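Local structure of tetratricopeptide repeat domain protein (Salinibacter ruber, 3MA5) at residues D6-Y11 / P38-T43; A12-H17 / L27-E32. The protein is of unknown function but carries, in the piece described here, a tetratricopeptide repeat domain, a helical scaffold that in other proteins commonly mediates protein-protein interactions. All coordinates share one frame; numbering follows the deposited sequence.

In the fold
Contact 1 and contact 2 both use helix 7-19, at successive levels along it. Contact 2 is buried. There the middle of helix 7-19 packs on helix 23-36 inside the predicted repeat 7-40. Contact 1 lies at the surface. It joins the start of helix 7-19 to residues 38-43, which lead into helix 42-53 and span the junction of the two predicted repeats. Contact 2 is nested inside the chain loop that contact 1 closes. Its chemistry is mostly methyl groups and one phenyl face, whereas contact 1 gathers tyrosine rings, a hydroxyl and a backbone carbonyl. The two meet where Y11 approaches F30 and where T43 packs against F30.

Contact 1: residues D6-Y11 / P38-T43; sequences DPFTRY and PDYVGT
The hydroxyl OH of Y40 sits in a small cluster made by F8 and Y11. It lies near the plane of the F8 ring, at its edge, with F8 CD1 3.7 Å from Y40 OH. The same oxygen lies over one face of the Y11 ring. These are packing contacts. They belong to the helical tetratricopeptide repeat fold: the start of helix 7-19 meets the linker that passes from one predicted repeat (7-40) to the next (41-74). Y40 reaches across because its CG stands anti to the backbone N (chi1 -177°). Along the way its ring passes P7, whose CB lies 3.8 Å from Y40 CD1. On the other side of the ring axis, Y40 CE2 is 3.7 Å from Y11 CD1. The Y11 and Y40 rings are oblique to each other, with centroids 5.6 Å apart and planes at 50°. Y11 then continues past Y40 to the backbone of the second segment. G42 O lies near the plane of the Y11 ring, at its edge, and the backbone N of T43 is near the same edge. With an alanine in place of Y11, one flank of the Y40 ring would probably be left without its aromatic partner and a gap would open beside G42 O. Behind the contact, R10 NH2 is hydrogen-bonded to T36 OG1 at the end of helix 23-36, and T43 packs on that helix. Within the linker, T43 OG1 makes a weak hydrogen bond to Y40 O. At the far end of the contact Y11 CE1 lies 3.4 Å from G42 O.

Contact 2: residues A12-H17 / L27-E32; sequences ALAQEH and LALFEE
L29 reaches from helix 23-36 to A14 on helix 7-19, and its side chain carries much of the contact. Its CB comes first and lies 3.8 Å from A14 CB. From there CG turns to the side of the backbone N, anti to the carbonyl carbon (chi1 -70°). The next bond is extended, and this carries CD1 across to the other helix. At this tip L29 CD1 rests on the backbone of A14, 3.5 Å from A14 CA and about as far from A14 N. The A14 methyl CB is close as well, 3.6 Å from L29 CD1. Two more side chains complete the seat of that methyl. L13 CG is 4.0 Å from L29 CD1 and comes across it at about a right angle. H17 offers the edge of its imidazole, with CD2 near L29 CD1 and close to the ring plane.

A14 is shared with F30. Its CB sits over one face of the F30 ring, offset toward the rim, in a CH-pi contact. The methyl is 4.0 Å from the ring centroid and 18° off the ring normal. A14 CB is thus held between L29 and F30. Segments 12-17 and 27-32 run nearly antiparallel, at 152°, and their axes approach to 8.9 Å. This is the helical hairpin of a tetratricopeptide repeat, here the predicted repeat 7-40. Counted from the predicted start of the repeat, A14 and F30 fall at the eighth and twenty-fourth positions, where the consensus commonly has a small residue and an aromatic one. F30 also touches T43 of helix 42-53.

With a methyl lodged between a leucine and a phenylalanine face, the contact probably owes its hold to close fit and apolar burial rather than to charge.

Contact 1: residues D6-Y11 / P38-T43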
loop_
_atom_site.group_PDB
_atom_site.type_symbol
_atom_site.label_atom_id
_atom_site.label_comp_id
_atom_site.label_asym_id
_atom_site.label_seq_id
_atom_site.Cartn_x
_atom_site.Cartn_y
_atom_site.Cartn_z
ATOM N N ASP A 6 -16.432 4.660 -3.308
ATOM C CA ASP A 6 -15.515 5.696 -3.781
ATOM C C ASP A 6 -14.080 5.470 -3.288
ATOM O O ASP A 6 -13.861 5.161 -2.113
ATOM C CB ASP A 6 -16.020 7.060 -3.307
ATOM C CG ASP A 6 -15.150 8.196 -3.775
ATOM O OD1 ASP A 6 -14.930 8.303 -5.002
ATOM O OD2 ASP A 6 -14.692 8.982 -2.914
ATOM N N PRO A 7 -13.083 5.625 -4.180
ATOM C CA PRO A 7 -11.671 5.436 -3.837
ATOM C C PRO A 7 -11.310 5.907 -2.433
ATOM O O PRO A 7 -10.933 5.095 -1.583
ATOM C CB PRO A 7 -10.955 6.218 -4.918
ATOM C CG PRO A 7 -11.789 5.927 -6.104
ATOM C CD PRO A 7 -13.224 6.004 -5.595
ATOM N N PHE A 8 -11.430 7.204 -2.167
ATOM C CA PHE A 8 -11.093 7.666 -0.834
ATOM C C PHE A 8 -11.993 7.045 0.229
ATOM O O PHE A 8 -11.523 6.651 1.289
ATOM C CB PHE A 8 -11.177 9.188 -0.702
ATOM C CG PHE A 8 -10.923 9.679 0.712
ATOM C CD1 PHE A 8 -9.634 9.671 1.254
ATOM C CD2 PHE A 8 -11.986 10.041 1.535
ATOM C CE1 PHE A 8 -9.413 10.012 2.592
ATOM C CE2 PHE A 8 -11.775 10.380 2.867
ATOM C CZ PHE A 8 -10.486 10.362 3.401
ATOM N N THR A 9 -13.287 6.958 -0.036
ATOM C CA THR A 9 -14.179 6.410 0.973
ATOM C C THR A 9 -13.673 5.065 1.496
ATOM O O THR A 9 -13.398 4.934 2.690
ATOM C CB THR A 9 -15.631 6.301 0.437
ATOM O OG1 THR A 9 -16.180 7.619 0.290
ATOM C CG2 THR A 9 -16.510 5.500 1.388
ATOM N N ARG A 10 -13.525 4.075 0.617
ATOM C CA ARG A 10 -13.041 2.773 1.068
ATOM C C ARG A 10 -11.579 2.797 1.493
ATOM O O ARG A 10 -11.164 2.010 2.336
ATOM C CB ARG A 10 -13.283 1.674 0.018
ATOM C CG ARG A 10 -13.373 2.122 -1.416
ATOM C CD ARG A 10 -14.384 1.255 -2.142
ATOM N NE ARG A 10 -13.751 0.341 -3.080
ATOM C CZ ARG A 10 -13.208 0.719 -4.228
ATOM N NH1 ARG A 10 -13.225 2.000 -4.579
ATOM N NH2 ARG A 10 -12.647 -0.182 -5.023
ATOM N N TYR A 11 -10.787 3.684 0.912
ATOM C CA TYR A 11 -9.399 3.782 1.346
ATOM C C TYR A 11 -9.423 4.122 2.858
ATOM O O TYR A 11 -8.870 3.390 3.684
ATOM C CB TYR A 11 -8.676 4.886 0.572
ATOM C CG TYR A 11 -7.342 5.261 1.166
ATOM C CD1 TYR A 11 -6.168 4.634 0.754
ATOM C CD2 TYR A 11 -7.258 6.225 2.163
ATOM C CE1 TYR A 11 -4.939 4.964 1.315
ATOM C CE2 TYR A 11 -6.038 6.560 2.738
ATOM C CZ TYR A 11 -4.881 5.923 2.308
ATOM O OH TYR A 11 -3.667 6.252 2.859
ATOM N N PRO A 38 -6.136 1.387 -9.904
ATOM C CA PRO A 38 -4.686 1.222 -9.809
ATOM C C PRO A 38 -3.836 2.481 -9.697
ATOM O O PRO A 38 -2.739 2.417 -9.145
ATOM C CB PRO A 38 -4.349 0.396 -11.046
ATOM C CG PRO A 38 -5.359 0.825 -12.002
ATOM C CD PRO A 38 -6.625 0.887 -11.194
ATOM N N ASP A 39 -4.303 3.622 -10.206
ATOM C CA ASP A 39 -3.468 4.814 -10.065
ATOM C C ASP A 39 -3.869 5.764 -8.937
ATOM O O ASP A 39 -3.747 6.980 -9.055
ATOM C CB ASP A 39 -3.308 5.605 -11.379
ATOM C CG ASP A 39 -4.225 5.136 -12.477
ATOM O OD1 ASP A 39 -5.398 4.818 -12.185
ATOM O OD2 ASP A 39 -3.769 5.108 -13.641
ATOM N N TYR A 40 -4.352 5.179 -7.848
ATOM C CA TYR A 40 -4.696 5.894 -6.621
ATOM C C TYR A 40 -3.527 5.478 -5.718
ATOM O O TYR A 40 -3.562 4.428 -5.083
ATOM C CB TYR A 40 -6.007 5.371 -6.032
ATOM C CG TYR A 40 -6.431 6.121 -4.803
ATOM C CD1 TYR A 40 -7.295 7.203 -4.892
ATOM C CD2 TYR A 40 -5.929 5.780 -3.552
ATOM C CE1 TYR A 40 -7.648 7.938 -3.771
ATOM C CE2 TYR A 40 -6.269 6.509 -2.415
ATOM C CZ TYR A 40 -7.137 7.590 -2.534
ATOM O OH TYR A 40 -7.497 8.328 -1.429
ATOM N N VAL A 41 -2.489 6.306 -5.704
ATOM C CA VAL A 41 -1.234 6.086 -4.955
ATOM C C VAL A 41 -1.224 5.682 -3.472
ATOM O O VAL A 41 -0.350 4.925 -3.041
ATOM C CB VAL A 41 -0.330 7.336 -5.046
ATOM C CG1 VAL A 41 1.066 6.944 -5.441
ATOM C CG2 VAL A 41 -0.924 8.327 -6.019
ATOM N N GLY A 42 -2.171 6.197 -2.696
ATOM C CA GLY A 42 -2.204 5.924 -1.273
ATOM C C GLY A 42 -2.270 4.491 -0.802
ATOM O O GLY A 42 -1.768 4.161 0.289
ATOM N N THR A 43 -2.886 3.640 -1.617
ATOM C CA THR A 43 -3.046 2.230 -1.295
ATOM C C THR A 43 -1.747 1.444 -1.223
ATOM O O THR A 43 -1.576 0.584 -0.371
ATOM C CB THR A 43 -3.917 1.528 -2.335
ATOM O OG1 THR A 43 -5.018 2.364 -2.676
ATOM C CG2 THR A 43 -4.443 0.218 -1.793
#

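Contact 2: residues A12-H17 / L27-E32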
loop_
_atom_site.group_PDB
_atom_site.type_symbol
_atom_site.label_atom_id
_atom_site.label_comp_id
_atom_site.label_asym_id
_atom_site.label_seq_id
_atom_site.Cartn_x
_atom_site.Cartn_y
_atom_site.Cartn_z
ATOM N N ALA A 12 -10.072 5.233 3.206
ATOM C CA ALA A 12 -10.179 5.659 4.598
ATOM C C ALA A 12 -10.828 4.535 5.404
ATOM O O ALA A 12 -10.456 4.282 6.552
ATOM C CB ALA A 12 -11.013 6.946 4.700
ATOM N N LEU A 13 -11.799 3.873 4.791
ATOM C CA LEU A 13 -12.491 2.754 5.414
ATOM C C LEU A 13 -11.417 1.755 5.845
ATOM O O LEU A 13 -11.225 1.497 7.035
ATOM C CB LEU A 13 -13.410 2.101 4.385
ATOM C CG LEU A 13 -14.524 1.119 4.751
ATOM C CD1 LEU A 13 -14.317 0.549 6.134
ATOM C CD2 LEU A 13 -15.843 1.858 4.663
ATOM N N ALA A 14 -10.717 1.211 4.851
ATOM C CA ALA A 14 -9.639 0.247 5.051
ATOM C C ALA A 14 -8.679 0.709 6.126
ATOM O O ALA A 14 -8.103 -0.093 6.849
ATOM C CB ALA A 14 -8.879 0.061 3.759
ATOM N N GLN A 15 -8.521 2.022 6.209
ATOM C CA GLN A 15 -7.627 2.673 7.152
ATOM C C GLN A 15 -8.058 2.655 8.605
ATOM O O GLN A 15 -7.222 2.583 9.504
ATOM C CB GLN A 15 -7.427 4.109 6.715
ATOM C CG GLN A 15 -6.390 4.284 5.631
ATOM C CD GLN A 15 -5.044 4.647 6.213
ATOM O OE1 GLN A 15 -4.246 3.775 6.553
ATOM N NE2 GLN A 15 -4.796 5.948 6.361
ATOM N N GLU A 16 -9.356 2.742 8.845
ATOM C CA GLU A 16 -9.839 2.718 10.214
ATOM C C GLU A 16 -9.642 1.294 10.727
ATOM O O GLU A 16 -9.159 1.092 11.847
ATOM C CB GLU A 16 -11.319 3.126 10.285
ATOM C CG GLU A 16 -11.670 4.580 9.926
ATOM C CD GLU A 16 -10.935 5.613 10.775
ATOM O OE1 GLU A 16 -10.262 5.231 11.763
ATOM O OE2 GLU A 16 -11.036 6.818 10.441
ATOM N N HIS A 17 -10.007 0.313 9.902
ATOM C CA HIS A 17 -9.826 -1.099 10.251
ATOM C C HIS A 17 -8.409 -1.303 10.775
ATOM O O HIS A 17 -8.208 -1.689 11.922
ATOM C CB HIS A 17 -10.039 -1.977 9.024
ATOM C CG HIS A 17 -11.474 -2.158 8.663
ATOM N ND1 HIS A 17 -12.408 -2.636 9.557
ATOM C CD2 HIS A 17 -12.142 -1.944 7.502
ATOM C CE1 HIS A 17 -13.587 -2.710 8.965
ATOM N NE2 HIS A 17 -13.451 -2.296 7.716
ATOM N N LEU A 27 -6.806 -5.508 4.454
ATOM C CA LEU A 27 -6.161 -6.099 3.281
ATOM C C LEU A 27 -7.105 -6.375 2.115
ATOM O O LEU A 27 -6.757 -6.119 0.968
ATOM C CB LEU A 27 -5.421 -7.384 3.651
ATOM C CG LEU A 27 -4.891 -8.132 2.420
ATOM C CD1 LEU A 27 -3.374 -8.231 2.427
ATOM C CD2 LEU A 27 -5.508 -9.494 2.393
ATOM N N ALA A 28 -8.287 -6.905 2.403
ATOM C CA ALA A 28 -9.278 -7.179 1.367
ATOM C C ALA A 28 -9.476 -5.901 0.559
ATOM O O ALA A 28 -9.182 -5.847 -0.633
ATOM C CB ALA A 28 -10.598 -7.601 2.007
ATOM N N LEU A 29 -9.967 -4.867 1.227
ATOM C CA LEU A 29 -10.205 -3.574 0.601
ATOM C C LEU A 29 -8.989 -3.065 -0.184
ATOM O O LEU A 29 -9.114 -2.674 -1.346
ATOM C CB LEU A 29 -10.592 -2.541 1.670
ATOM C CG LEU A 29 -11.958 -2.690 2.350
ATOM C CD1 LEU A 29 -12.033 -1.755 3.542
ATOM C CD2 LEU A 29 -13.072 -2.390 1.363
ATOM N N PHE A 30 -7.815 -3.073 0.446
ATOM C CA PHE A 30 -6.606 -2.591 -0.217
ATOM C C PHE A 30 -6.315 -3.274 -1.553
ATOM O O PHE A 30 -6.041 -2.600 -2.547
ATOM C CB PHE A 30 -5.382 -2.735 0.705
ATOM C CG PHE A 30 -5.256 -1.641 1.723
ATOM C CD1 PHE A 30 -5.555 -0.316 1.394
ATOM C CD2 PHE A 30 -4.819 -1.921 3.011
ATOM C CE1 PHE A 30 -5.420 0.710 2.336
ATOM C CE2 PHE A 30 -4.680 -0.902 3.963
ATOM C CZ PHE A 30 -4.981 0.412 3.620
ATOM N N GLU A 31 -6.367 -4.604 -1.567
ATOM C CA GLU A 31 -6.079 -5.378 -2.773
ATOM C C GLU A 31 -7.058 -5.055 -3.875
ATOM O O GLU A 31 -6.680 -4.951 -5.047
ATOM C CB GLU A 31 -6.130 -6.878 -2.472
ATOM C CG GLU A 31 -4.764 -7.541 -2.402
ATOM C CD GLU A 31 -4.802 -8.851 -1.632
ATOM O OE1 GLU A 31 -5.808 -9.574 -1.770
ATOM O OE2 GLU A 31 -3.834 -9.162 -0.896
ATOM N N GLU A 32 -8.316 -4.906 -3.477
ATOM C CA GLU A 32 -9.421 -4.588 -4.372
ATOM C C GLU A 32 -9.162 -3.219 -5.020
ATOM O O GLU A 32 -9.187 -3.066 -6.245
ATOM C CB GLU A 32 -10.678 -4.567 -3.522
ATOM C CG GLU A 32 -11.966 -4.277 -4.212
ATOM C CD GLU A 32 -13.047 -4.005 -3.180
ATOM O OE1 GLU A 32 -12.858 -3.035 -2.398
ATOM O OE2 GLU A 32 -14.062 -4.752 -3.131
#